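Local atomic coordinates of O-phospho-L-seryl-tRNA:Cys-tRNA synthase (Methanocaldococcus jannaschii DSM 2661, PDB entry 5X6B), a protein that probably uses pyridoxal 5'-phosphate to convert O-phosphoseryl-tRNA(Cys) into cysteinyl-tRNA(Cys), the final step of tRNA-dependent cysteine synthesis. Residues E54-N59 with G378-I382; E70-V75 with V301-S306; F110-D114 with V239-E243; E136-L142 with K158-V164. All coordinates share one frame; numbering follows the deposited sequence.

Interaction 1 (E54-N59 with G378-I382)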
loop_
_atom_site.group_PDB
_atom_site.type_symbol
_atom_site.label_atom_id
_atom_site.label_comp_id
_atom_site.label_asym_id
_atom_site.label_seq_id
_atom_site.Cartn_x
_atom_site.Cartn_y
_atom_site.Cartn_z
ATOM N N GLU B 54 -14.353 -15.541 -1.842
ATOM C CA GLU B 54 -15.235 -16.653 -2.151
ATOM C C GLU B 54 -14.609 -17.589 -3.181
ATOM O O GLU B 54 -15.192 -18.607 -3.548
ATOM C CB GLU B 54 -16.576 -16.128 -2.660
ATOM C CG GLU B 54 -17.180 -15.062 -1.770
ATOM C CD GLU B 54 -18.670 -15.237 -1.591
ATOM O OE1 GLU B 54 -19.278 -16.005 -2.367
ATOM O OE2 GLU B 54 -19.234 -14.609 -0.670
ATOM N N PHE B 55 -13.417 -17.241 -3.649
ATOM C CA PHE B 55 -12.773 -18.008 -4.703
ATOM C C PHE B 55 -11.297 -18.240 -4.437
ATOM O O PHE B 55 -10.638 -17.439 -3.773
ATOM C CB PHE B 55 -12.930 -17.304 -6.053
ATOM C CG PHE B 55 -14.334 -17.290 -6.575
ATOM C CD1 PHE B 55 -14.839 -18.374 -7.269
ATOM C CD2 PHE B 55 -15.146 -16.188 -6.387
ATOM C CE1 PHE B 55 -16.133 -18.367 -7.757
ATOM C CE2 PHE B 55 -16.439 -16.174 -6.874
ATOM C CZ PHE B 55 -16.933 -17.264 -7.561
ATOM N N ILE B 56 -10.791 -19.352 -4.955
ATOM C CA ILE B 56 -9.358 -19.531 -5.104
ATOM C C ILE B 56 -8.966 -18.921 -6.443
ATOM O O ILE B 56 -9.533 -19.268 -7.486
ATOM C CB ILE B 56 -8.940 -21.012 -5.057
ATOM C CG1 ILE B 56 -9.293 -21.630 -3.704
ATOM C CG2 ILE B 56 -7.452 -21.153 -5.326
ATOM C CD1 ILE B 56 -8.977 -23.102 -3.618
ATOM N N ASN B 57 -8.017 -17.994 -6.410
ATOM C CA ASN B 57 -7.534 -17.359 -7.625
ATOM C C ASN B 57 -6.295 -18.074 -8.142
ATOM O O ASN B 57 -5.276 -18.138 -7.451
ATOM C CB ASN B 57 -7.229 -15.878 -7.377
ATOM C CG ASN B 57 -7.084 -15.092 -8.663
ATOM O OD1 ASN B 57 -6.826 -15.657 -9.725
ATOM N ND2 ASN B 57 -7.246 -13.778 -8.573
ATOM N N LEU B 58 -6.385 -18.605 -9.357
ATOM C CA LEU B 58 -5.284 -19.359 -9.946
ATOM C C LEU B 58 -4.420 -18.521 -10.887
ATOM O O LEU B 58 -3.479 -19.040 -11.489
ATOM C CB LEU B 58 -5.823 -20.576 -10.700
ATOM C CG LEU B 58 -6.477 -21.661 -9.842
ATOM C CD1 LEU B 58 -6.928 -22.827 -10.707
ATOM C CD2 LEU B 58 -5.526 -22.129 -8.745
ATOM N N ASN B 59 -4.736 -17.235 -11.014
ATOM C CA ASN B 59 -3.981 -16.343 -11.895
ATOM C C ASN B 59 -2.545 -16.145 -11.408
ATOM O O ASN B 59 -2.319 -15.641 -10.308
ATOM C CB ASN B 59 -4.692 -14.996 -12.011
ATOM C CG ASN B 59 -4.213 -14.182 -13.193
ATOM O OD1 ASN B 59 -3.040 -14.233 -13.568
ATOM N ND2 ASN B 59 -5.123 -13.424 -13.790
ATOM N N GLY B 378 -16.184 -22.635 -6.881
ATOM C CA GLY B 378 -15.455 -21.627 -6.128
ATOM C C GLY B 378 -14.022 -21.410 -6.570
ATOM O O GLY B 378 -13.152 -21.101 -5.753
ATOM N N ILE B 379 -13.775 -21.553 -7.868
ATOM C CA ILE B 379 -12.436 -21.354 -8.412
ATOM C C ILE B 379 -12.462 -20.389 -9.593
ATOM O O ILE B 379 -13.339 -20.462 -10.455
ATOM C CB ILE B 379 -11.802 -22.691 -8.864
ATOM C CG1 ILE B 379 -11.781 -23.698 -7.712
ATOM C CG2 ILE B 379 -10.390 -22.468 -9.373
ATOM C CD1 ILE B 379 -11.241 -25.052 -8.104
ATOM N N GLY B 380 -11.498 -19.478 -9.625
ATOM C CA GLY B 380 -11.360 -18.572 -10.744
ATOM C C GLY B 380 -9.902 -18.298 -11.041
ATOM O O GLY B 380 -9.015 -18.938 -10.472
ATOM N N GLY B 381 -9.649 -17.342 -11.928
ATOM C CA GLY B 381 -8.286 -16.974 -12.263
ATOM C C GLY B 381 -7.891 -17.478 -13.635
ATOM O O GLY B 381 -6.809 -17.170 -14.129
ATOM N N ILE B 382 -8.772 -18.263 -14.246
ATOM C CA ILE B 382 -8.563 -18.736 -15.609
ATOM C C ILE B 382 -9.423 -17.918 -16.568
ATOM O O ILE B 382 -10.596 -17.664 -16.294
ATOM C CB ILE B 382 -8.910 -20.236 -15.755
ATOM C CG1 ILE B 382 -8.279 -21.048 -14.627
ATOM C CG2 ILE B 382 -8.454 -20.765 -17.106
ATOM C CD1 ILE B 382 -6.778 -20.942 -14.563
#

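Interaction 2 (E70-V75 with V301-S306)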
loop_
_atom_site.group_PDB
_atom_site.type_symbol
_atom_site.label_atom_id
_atom_site.label_comp_id
_atom_site.label_asym_id
_atom_site.label_seq_id
_atom_site.Cartn_x
_atom_site.Cartn_y
_atom_site.Cartn_z
ATOM N N GLU B 70 0.289 -8.935 8.300
ATOM C CA GLU B 70 1.178 -7.854 8.724
ATOM C C GLU B 70 1.004 -6.632 7.830
ATOM O O GLU B 70 1.007 -5.495 8.302
ATOM C CB GLU B 70 2.644 -8.304 8.699
ATOM C CG GLU B 70 2.961 -9.501 9.584
ATOM C CD GLU B 70 2.721 -10.830 8.891
ATOM O OE1 GLU B 70 2.172 -10.827 7.771
ATOM O OE2 GLU B 70 3.081 -11.877 9.466
ATOM N N ALA B 71 0.842 -6.875 6.535
ATOM C CA ALA B 71 0.720 -5.795 5.571
ATOM C C ALA B 71 -0.663 -5.163 5.626
ATOM O O ALA B 71 -0.802 -3.953 5.464
ATOM C CB ALA B 71 1.024 -6.298 4.162
ATOM N N LYS B 72 -1.687 -5.982 5.849
ATOM C CA LYS B 72 -3.049 -5.470 5.957
ATOM C C LYS B 72 -3.181 -4.529 7.153
ATOM O O LYS B 72 -3.848 -3.499 7.069
ATOM C CB LYS B 72 -4.052 -6.612 6.074
ATOM C CG LYS B 72 -4.145 -7.495 4.848
ATOM C CD LYS B 72 -5.143 -8.610 5.089
ATOM C CE LYS B 72 -5.269 -9.527 3.896
ATOM N NZ LYS B 72 -6.115 -10.707 4.235
ATOM N N LYS B 73 -2.538 -4.884 8.261
ATOM C CA LYS B 73 -2.516 -4.015 9.429
ATOM C C LYS B 73 -1.852 -2.694 9.084
ATOM O O LYS B 73 -2.318 -1.626 9.485
ATOM C CB LYS B 73 -1.785 -4.680 10.593
ATOM C CG LYS B 73 -2.437 -5.951 11.093
ATOM C CD LYS B 73 -1.599 -6.591 12.185
ATOM C CE LYS B 73 -2.151 -7.950 12.566
ATOM N NZ LYS B 73 -1.295 -8.612 13.583
ATOM N N ALA B 74 -0.760 -2.777 8.331
ATOM C CA ALA B 74 -0.026 -1.595 7.902
ATOM C C ALA B 74 -0.891 -0.709 7.004
ATOM O O ALA B 74 -0.816 0.517 7.073
ATOM C CB ALA B 74 1.253 -2.002 7.187
ATOM N N VAL B 75 -1.718 -1.336 6.172
ATOM C CA VAL B 75 -2.674 -0.606 5.343
ATOM C C VAL B 75 -3.642 0.203 6.200
ATOM O O VAL B 75 -3.877 1.383 5.946
ATOM C CB VAL B 75 -3.485 -1.557 4.435
ATOM C CG1 VAL B 75 -4.603 -0.804 3.728
ATOM C CG2 VAL B 75 -2.581 -2.227 3.425
ATOM N N VAL B 301 4.445 0.840 1.633
ATOM C CA VAL B 301 4.204 0.464 3.017
ATOM C C VAL B 301 3.901 -1.029 3.127
ATOM O O VAL B 301 4.377 -1.697 4.043
ATOM C CB VAL B 301 3.054 1.279 3.621
ATOM C CG1 VAL B 301 2.736 0.799 5.037
ATOM C CG2 VAL B 301 3.420 2.748 3.627
ATOM N N THR B 302 3.119 -1.551 2.187
ATOM C CA THR B 302 2.841 -2.978 2.157
ATOM C C THR B 302 4.113 -3.757 1.828
ATOM O O THR B 302 4.331 -4.845 2.360
ATOM C CB THR B 302 1.743 -3.331 1.139
ATOM O OG1 THR B 302 2.172 -2.989 -0.185
ATOM C CG2 THR B 302 0.462 -2.586 1.466
ATOM N N LEU B 303 4.954 -3.187 0.967
ATOM C CA LEU B 303 6.204 -3.832 0.567
ATOM C C LEU B 303 7.147 -3.986 1.760
ATOM O O LEU B 303 7.760 -5.040 1.947
ATOM C CB LEU B 303 6.884 -3.037 -0.550
ATOM C CG LEU B 303 8.112 -3.652 -1.230
ATOM C CD1 LEU B 303 7.773 -4.985 -1.880
ATOM C CD2 LEU B 303 8.687 -2.694 -2.262
ATOM N N MET B 304 7.257 -2.936 2.568
ATOM C CA MET B 304 8.053 -2.992 3.792
ATOM C C MET B 304 7.429 -3.930 4.829
ATOM O O MET B 304 8.135 -4.600 5.584
ATOM C CB MET B 304 8.217 -1.595 4.395
ATOM C CG MET B 304 9.119 -0.663 3.597
ATOM S SD MET B 304 9.377 0.926 4.426
ATOM C CE MET B 304 7.768 1.681 4.223
ATOM N N ALA B 305 6.102 -3.976 4.863
ATOM C CA ALA B 305 5.393 -4.810 5.830
ATOM C C ALA B 305 5.455 -6.295 5.465
ATOM O O ALA B 305 5.624 -7.148 6.332
ATOM C CB ALA B 305 3.952 -4.356 5.953
ATOM N N SER B 306 5.317 -6.600 4.177
ATOM C CA SER B 306 5.382 -7.979 3.708
ATOM C C SER B 306 6.812 -8.495 3.617
ATOM O O SER B 306 7.033 -9.674 3.341
ATOM C CB SER B 306 4.716 -8.111 2.342
ATOM O OG SER B 306 3.357 -7.730 2.403
#

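Interaction 3 (F110-D114 with V239-E243)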
loop_
_atom_site.group_PDB
_atom_site.type_symbol
_atom_site.label_atom_id
_atom_site.label_comp_id
_atom_site.label_asym_id
_atom_site.label_seq_id
_atom_site.Cartn_x
_atom_site.Cartn_y
_atom_site.Cartn_z
ATOM N N PHE B 110 19.592 -8.032 0.293
ATOM C CA PHE B 110 18.735 -9.166 -0.035
ATOM C C PHE B 110 18.935 -9.618 -1.473
ATOM O O PHE B 110 18.832 -10.806 -1.775
ATOM C CB PHE B 110 17.270 -8.793 0.212
ATOM C CG PHE B 110 16.291 -9.885 -0.122
ATOM C CD1 PHE B 110 16.256 -11.057 0.619
ATOM C CD2 PHE B 110 15.381 -9.723 -1.155
ATOM C CE1 PHE B 110 15.349 -12.056 0.323
ATOM C CE2 PHE B 110 14.467 -10.719 -1.455
ATOM C CZ PHE B 110 14.452 -11.887 -0.715
ATOM N N LEU B 111 19.231 -8.666 -2.352
ATOM C CA LEU B 111 19.461 -8.962 -3.760
ATOM C C LEU B 111 20.949 -9.019 -4.076
ATOM O O LEU B 111 21.343 -9.300 -5.211
ATOM C CB LEU B 111 18.789 -7.911 -4.641
ATOM C CG LEU B 111 17.280 -7.771 -4.487
ATOM C CD1 LEU B 111 16.742 -6.764 -5.490
ATOM C CD2 LEU B 111 16.617 -9.123 -4.657
ATOM N N ASN B 112 21.764 -8.748 -3.060
ATOM C CA ASN B 112 23.209 -8.646 -3.217
ATOM C C ASN B 112 23.580 -7.681 -4.341
ATOM O O ASN B 112 24.349 -8.020 -5.237
ATOM C CB ASN B 112 23.823 -10.024 -3.473
ATOM C CG ASN B 112 25.305 -10.064 -3.164
ATOM O OD1 ASN B 112 25.798 -9.295 -2.339
ATOM N ND2 ASN B 112 26.024 -10.961 -3.828
ATOM N N MET B 113 22.999 -6.487 -4.295
ATOM C CA MET B 113 23.339 -5.417 -5.225
ATOM C C MET B 113 23.820 -4.208 -4.428
ATOM O O MET B 113 23.614 -4.138 -3.218
ATOM C CB MET B 113 22.141 -5.051 -6.106
ATOM C CG MET B 113 21.656 -6.181 -7.005
ATOM S SD MET B 113 22.763 -6.549 -8.385
ATOM C CE MET B 113 22.586 -5.074 -9.378
ATOM N N ASP B 114 24.471 -3.268 -5.104
ATOM C CA ASP B 114 25.052 -2.112 -4.430
ATOM C C ASP B 114 23.986 -1.132 -3.952
ATOM O O ASP B 114 24.037 -0.652 -2.820
ATOM C CB ASP B 114 26.037 -1.390 -5.356
ATOM C CG ASP B 114 27.322 -2.170 -5.569
ATOM O OD1 ASP B 114 27.717 -2.938 -4.663
ATOM O OD2 ASP B 114 27.939 -2.009 -6.645
ATOM N N VAL B 239 17.796 -14.597 -5.132
ATOM C CA VAL B 239 18.467 -14.044 -6.304
ATOM C C VAL B 239 19.718 -13.266 -5.913
ATOM O O VAL B 239 19.649 -12.328 -5.122
ATOM C CB VAL B 239 17.538 -13.114 -7.110
ATOM C CG1 VAL B 239 18.330 -12.372 -8.177
ATOM C CG2 VAL B 239 16.400 -13.903 -7.748
ATOM N N ASN B 240 20.861 -13.666 -6.464
ATOM C CA ASN B 240 22.116 -12.959 -6.229
ATOM C C ASN B 240 22.533 -12.201 -7.480
ATOM O O ASN B 240 22.957 -12.799 -8.470
ATOM C CB ASN B 240 23.218 -13.933 -5.803
ATOM C CG ASN B 240 24.478 -13.223 -5.331
ATOM O OD1 ASN B 240 24.735 -12.074 -5.689
ATOM N ND2 ASN B 240 25.271 -13.910 -4.522
ATOM N N GLY B 241 22.419 -10.878 -7.422
ATOM C CA GLY B 241 22.711 -10.038 -8.569
ATOM C C GLY B 241 24.167 -10.008 -8.998
ATOM O O GLY B 241 24.466 -10.009 -10.192
ATOM N N LYS B 242 25.078 -9.976 -8.032
ATOM C CA LYS B 242 26.502 -9.919 -8.347
ATOM C C LYS B 242 27.018 -11.230 -8.934
ATOM O O LYS B 242 27.863 -11.212 -9.830
ATOM C CB LYS B 242 27.313 -9.550 -7.105
ATOM C CG LYS B 242 27.098 -8.121 -6.641
ATOM C CD LYS B 242 27.887 -7.812 -5.377
ATOM C CE LYS B 242 27.571 -6.414 -4.870
ATOM N NZ LYS B 242 27.957 -5.370 -5.859
ATOM N N GLU B 243 26.516 -12.360 -8.440
ATOM C CA GLU B 243 26.979 -13.654 -8.937
ATOM C C GLU B 243 26.561 -13.856 -10.391
ATOM O O GLU B 243 27.316 -14.420 -11.188
ATOM C CB GLU B 243 26.462 -14.806 -8.072
ATOM C CG GLU B 243 26.726 -16.179 -8.683
ATOM C CD GLU B 243 26.719 -17.299 -7.663
ATOM O OE1 GLU B 243 26.175 -17.099 -6.557
ATOM O OE2 GLU B 243 27.262 -18.382 -7.973
HETATM O O HOH W 1 17.838 -12.511 -3.348
#

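Interaction 4 (E136-L142 with K158-V164)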
loop_
_atom_site.group_PDB
_atom_site.type_symbol
_atom_site.label_atom_id
_atom_site.label_comp_id
_atom_site.label_asym_id
_atom_site.label_seq_id
_atom_site.Cartn_x
_atom_site.Cartn_y
_atom_site.Cartn_z
ATOM N N GLU B 136 19.289 7.491 -27.263
ATOM C CA GLU B 136 18.197 7.201 -28.196
ATOM C C GLU B 136 18.689 6.561 -29.492
ATOM O O GLU B 136 19.709 6.962 -30.051
ATOM C CB GLU B 136 17.401 8.474 -28.516
ATOM C CG GLU B 136 18.162 9.785 -28.342
ATOM C CD GLU B 136 17.239 10.999 -28.376
ATOM O OE1 GLU B 136 16.063 10.842 -28.766
ATOM O OE2 GLU B 136 17.684 12.109 -28.013
ATOM N N GLY B 137 17.953 5.563 -29.963
ATOM C CA GLY B 137 18.329 4.858 -31.173
ATOM C C GLY B 137 19.112 3.589 -30.900
ATOM O O GLY B 137 19.261 2.747 -31.787
ATOM N N ASP B 138 19.613 3.448 -29.675
ATOM C CA ASP B 138 20.341 2.240 -29.285
ATOM C C ASP B 138 19.479 0.990 -29.417
ATOM O O ASP B 138 18.250 1.059 -29.487
ATOM C CB ASP B 138 20.858 2.346 -27.849
ATOM C CG ASP B 138 22.105 3.200 -27.735
ATOM O OD1 ASP B 138 22.653 3.597 -28.784
ATOM O OD2 ASP B 138 22.538 3.465 -26.591
ATOM N N TYR B 139 20.139 -0.157 -29.458
ATOM C CA TYR B 139 19.433 -1.420 -29.539
ATOM C C TYR B 139 19.403 -2.088 -28.174
ATOM O O TYR B 139 20.418 -2.140 -27.472
ATOM C CB TYR B 139 20.079 -2.342 -30.580
ATOM C CG TYR B 139 19.464 -2.233 -31.960
ATOM C CD1 TYR B 139 18.530 -3.164 -32.400
ATOM C CD2 TYR B 139 19.809 -1.198 -32.820
ATOM C CE1 TYR B 139 17.960 -3.071 -33.657
ATOM C CE2 TYR B 139 19.237 -1.096 -34.081
ATOM C CZ TYR B 139 18.319 -2.035 -34.494
ATOM O OH TYR B 139 17.752 -1.935 -35.745
ATOM N N VAL B 140 18.222 -2.559 -27.788
ATOM C CA VAL B 140 18.074 -3.389 -26.602
ATOM C C VAL B 140 18.032 -4.850 -27.023
ATOM O O VAL B 140 17.183 -5.250 -27.822
ATOM C CB VAL B 140 16.796 -3.043 -25.802
ATOM C CG1 VAL B 140 16.531 -4.094 -24.736
ATOM C CG2 VAL B 140 16.920 -1.670 -25.173
ATOM N N VAL B 141 18.958 -5.643 -26.497
ATOM C CA VAL B 141 18.991 -7.065 -26.821
ATOM C C VAL B 141 18.310 -7.866 -25.712
ATOM O O VAL B 141 18.775 -7.881 -24.572
ATOM C CB VAL B 141 20.435 -7.562 -27.032
ATOM C CG1 VAL B 141 20.452 -9.052 -27.313
ATOM C CG2 VAL B 141 21.091 -6.798 -28.176
ATOM N N LEU B 142 17.199 -8.515 -26.058
ATOM C CA LEU B 142 16.393 -9.260 -25.094
ATOM C C LEU B 142 15.950 -10.612 -25.647
ATOM O O LEU B 142 15.984 -10.835 -26.858
ATOM C CB LEU B 142 15.168 -8.439 -24.673
ATOM C CG LEU B 142 14.327 -7.723 -25.744
ATOM C CD1 LEU B 142 13.385 -8.663 -26.485
ATOM C CD2 LEU B 142 13.532 -6.583 -25.126
ATOM N N LYS B 158 12.531 5.299 -26.921
ATOM C CA LYS B 158 12.961 5.474 -28.304
ATOM C C LYS B 158 14.198 4.635 -28.594
ATOM O O LYS B 158 15.196 5.130 -29.114
ATOM C CB LYS B 158 13.229 6.952 -28.597
ATOM C CG LYS B 158 11.994 7.828 -28.456
ATOM C CD LYS B 158 12.320 9.287 -28.698
ATOM C CE LYS B 158 11.055 10.129 -28.775
ATOM N NZ LYS B 158 10.242 10.037 -27.534
ATOM N N LEU B 159 14.121 3.361 -28.227
ATOM C CA LEU B 159 15.204 2.422 -28.462
ATOM C C LEU B 159 14.757 1.346 -29.436
ATOM O O LEU B 159 13.560 1.091 -29.587
ATOM C CB LEU B 159 15.665 1.783 -27.152
ATOM C CG LEU B 159 16.263 2.739 -26.122
ATOM C CD1 LEU B 159 16.699 1.978 -24.880
ATOM C CD2 LEU B 159 17.428 3.505 -26.723
ATOM N N ASN B 160 15.725 0.725 -30.097
ATOM C CA ASN B 160 15.448 -0.386 -30.994
ATOM C C ASN B 160 15.601 -1.714 -30.263
ATOM O O ASN B 160 16.278 -1.791 -29.234
ATOM C CB ASN B 160 16.367 -0.330 -32.213
ATOM C CG ASN B 160 16.105 0.883 -33.081
ATOM O OD1 ASN B 160 15.209 0.872 -33.925
ATOM N ND2 ASN B 160 16.883 1.940 -32.874
ATOM N N VAL B 161 14.966 -2.758 -30.786
ATOM C CA VAL B 161 14.931 -4.041 -30.088
ATOM C C VAL B 161 15.245 -5.221 -30.999
ATOM O O VAL B 161 14.677 -5.354 -32.085
ATOM C CB VAL B 161 13.548 -4.278 -29.428
ATOM C CG1 VAL B 161 13.441 -5.696 -28.898
ATOM C CG2 VAL B 161 13.310 -3.275 -28.313
ATOM N N ALA B 162 16.154 -6.078 -30.544
ATOM C CA ALA B 162 16.441 -7.334 -31.226
ATOM C C ALA B 162 16.211 -8.515 -30.279
ATOM O O ALA B 162 16.560 -8.452 -29.096
ATOM C CB ALA B 162 17.862 -7.339 -31.756
ATOM N N GLU B 163 15.632 -9.589 -30.806
ATOM C CA GLU B 163 15.259 -10.744 -29.994
ATOM C C GLU B 163 16.257 -11.899 -30.087
ATOM O O GLU B 163 16.631 -12.324 -31.178
ATOM C CB GLU B 163 13.867 -11.241 -30.397
ATOM C CG GLU B 163 12.748 -10.246 -30.118
ATOM C CD GLU B 163 11.423 -10.666 -30.722
ATOM O OE1 GLU B 163 11.422 -11.529 -31.625
ATOM O OE2 GLU B 163 10.378 -10.134 -30.291
ATOM N N VAL B 164 16.679 -12.398 -28.928
ATOM C CA VAL B 164 17.462 -13.627 -28.855
ATOM C C VAL B 164 16.510 -14.817 -28.872
ATOM O O VAL B 164 15.587 -14.890 -28.067
ATOM C CB VAL B 164 18.338 -13.678 -27.594
ATOM C CG1 VAL B 164 18.974 -15.047 -27.448
ATOM C CG2 VAL B 164 19.398 -12.591 -27.641
#

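Interaction 1 (E54-N59 with G378-I382)
A short two-stranded parallel ladder joins Ile56 and Asn57 to Ile379 and Gly380, tying an early part of the chain to one near its C-terminus. Ile56 uses both its backbone groups: its N donates to Gly378 O (3.0 Å), and its O accepts from Gly380 N (2.9 Å) in an almost straight bond of 176°. Leu58 N then donates to Gly380 O (2.9 Å), so the pairing runs one residue past the strand itself. Gly378 is also the C-prime residue of a Schellman motif that closes helix 369-375, so the chain passes directly from the end of that helix into the ladder.

Beside this turn lies the Phe55 ring, which presents its CD1 edge to the backbone, with Ile379 N near the ring plane at 3.4 Å from CD1. Its CG stands anti to the carbonyl carbon (chi1 -69°), which swings the ring over to the Gly378 side. Farther along, Leu58 CD1 meets Ile379 CG2 at 3.7 Å, and Leu58 CB faces Ile382 CD1. Ile56, Leu58 and Ile379 also rest on helix 399-415, which covers this apolar side of the ladder. Asn57 OD1 accepts from Asn59 N (2.9 Å) in an Asx turn, and the same oxygen comes close to Gly381 CA; Asn59 in turn caps the following helix through Ile61 N.

The pairing of an N-terminal strand with C-terminal elements in this way is consistent with the small domain of fold type I pyridoxal-phosphate enzymes, to which both ends of the chain contribute.

Interaction 2 (E70-V75 with V301-S306)
Val301 meets the facing helix through CG1, which lies 3.8 Å from Ala74 CB. That branch is anti to its own backbone N (chi1 175°), and this directs it at the alanine methyl.

Thr302 turns its two branches to different tasks. Its methyl CG2 crosses the side chain of Val75, 3.6 Å from CG2 of that residue, while OG1 bonds to Pro299 O one turn back and to Ser260 N. Val75, its partner, also packs against Trp79 of the second subunit, which brings helix 69-77 to the dimer interface. The apolar branch of Thr302 therefore packs against helix 69-77 and the hydroxyl ties helix 298-305 to the loop after Lys255, the lysine that carries pyridoxal phosphate as a Schiff base. The two helices run roughly antiparallel, 145° between their directions, and their axes approach to 8.3 Å, a close helix-helix packing made possible by small residues at the crossing.

Ala305 sits at the middle of this crossing. Its CB points into helix 69-77 and lies 3.6 Å from Ala71 CA and 3.8 Å from Ala74 CB, so a single methyl is seated between residues three apart on the partner helix.

Ser306 brings its hydroxyl against Ala71 CB, where OG has an apolar neighbour across the contact; its hydrogen-bond partner is Ala258 O, in the same loop that Thr302 holds.

Interaction 3 (F110-D114 with V239-E243)
Asn240 OD1 accepts from Glu243 N of its own segment at 3.3 Å and, as modelled, from Asn112 ND2 on the opposite face of its amide plane, a bond across the contact whose length is too short to be taken literally at this resolution. The two amide planes are turned 65° apart, and OD1 lies close to the plane of the Asn112 amide. The bond from Glu243 N makes an Asx motif at the start of the turn 240-243.

Alongside it, Gly241 N donates to Leu111 O (2.9 Å, 165°), and Met113 SD touches Gly241 CA at 3.5 Å. The Lys242 chain passes across the Asn112 backbone oxygen and bends at its last torsion (chi4 -62°), bringing NZ to Asp114 OD1 at 2.7 Å. This salt bridge meets the carboxylate from above its plane, while Asp114 OD2 takes Glu270 N. A modelled water lies between Phe110 O and the backbone N and O of Val239, at separations too short to be exact.

Asn112, with positive phi, closes helix 100-111 in a Schellman motif. The contact thus docks that Schellman-capped helix end on the loop between strands 226-229 and 248-252 of the large sheet.

Interaction 4 (E136-L142 with K158-V164)
Tyr139 lays one ring face flat over Asn160, in a CH-pi contact with CB of Asn160 3.3 Å from the ring centroid and only 4° off the ring normal. The amide of Asn160 is turned 22° from the ring plane, and its ND2 reaches back to Gly137 O (2.7 Å), approaching from above that carbonyl plane. With CG anti to the carbonyl carbon (chi1 -66°), the amide is carried toward the glycine turn while CB remains under the ring. Ala162 comes to the ring at its edge, through its backbone N.

Tyr139, Asn160 and Ala162 lie on the sheet face that also bears Val141 and is covered by helix 179-188. The side chains of Val141 and Val164 cross at a slant, CG1 of Val141 lying 3.7 Å from CG2 of Val164, and Tyr180 of that helix touches both valines.

Strands 139-143 and 160-166 run parallel and are joined through helix 148-156 as a beta-alpha-beta crossover, with 160-166 at one edge of the seven-stranded sheet of this chain. Backbone bonds pass back and forth between them, among them Ala162 N to Val140 O (3.0 Å) and Leu142 N to Ala162 O (3.1 Å).

The face toward the crossover helix is built from branched side chains set across one another. The side chains of Val140 and Leu159 cross at about a right angle, with Val140 CG2 3.7 Å from Leu159 CD1, and Leu142 likewise crosses Val161, CD1 to CG1 at 3.8 Å. Glu163 instead runs alongside Leu142 in the same direction, with its CG near Leu142 CD1. Leu142 and Val161 both continue onto Tyr151 of helix 148-156.

How the interactions relate
The four contacts are nested along the chain: interaction 4 closes the shortest loop, inside that of interaction 3, which lies inside interaction 2 and then interaction 1. Interaction 4 pairs two strands of the seven-stranded mixed sheet; interaction 3, its centre 25 Å away, joins a helix end to a loop between two other strands of it. The strand order, with 264-268 antiparallel to its neighbours, is that of fold type I pyridoxal-phosphate enzymes. Interaction 2 packs helices beside the cofactor-lysine loop and, like interaction 4, touches the second subunit, though their centres are 37 Å apart. Interaction 1 lies across the chain's centre from interactions 3 and 4, and its strands bring an early part of the chain against a late one.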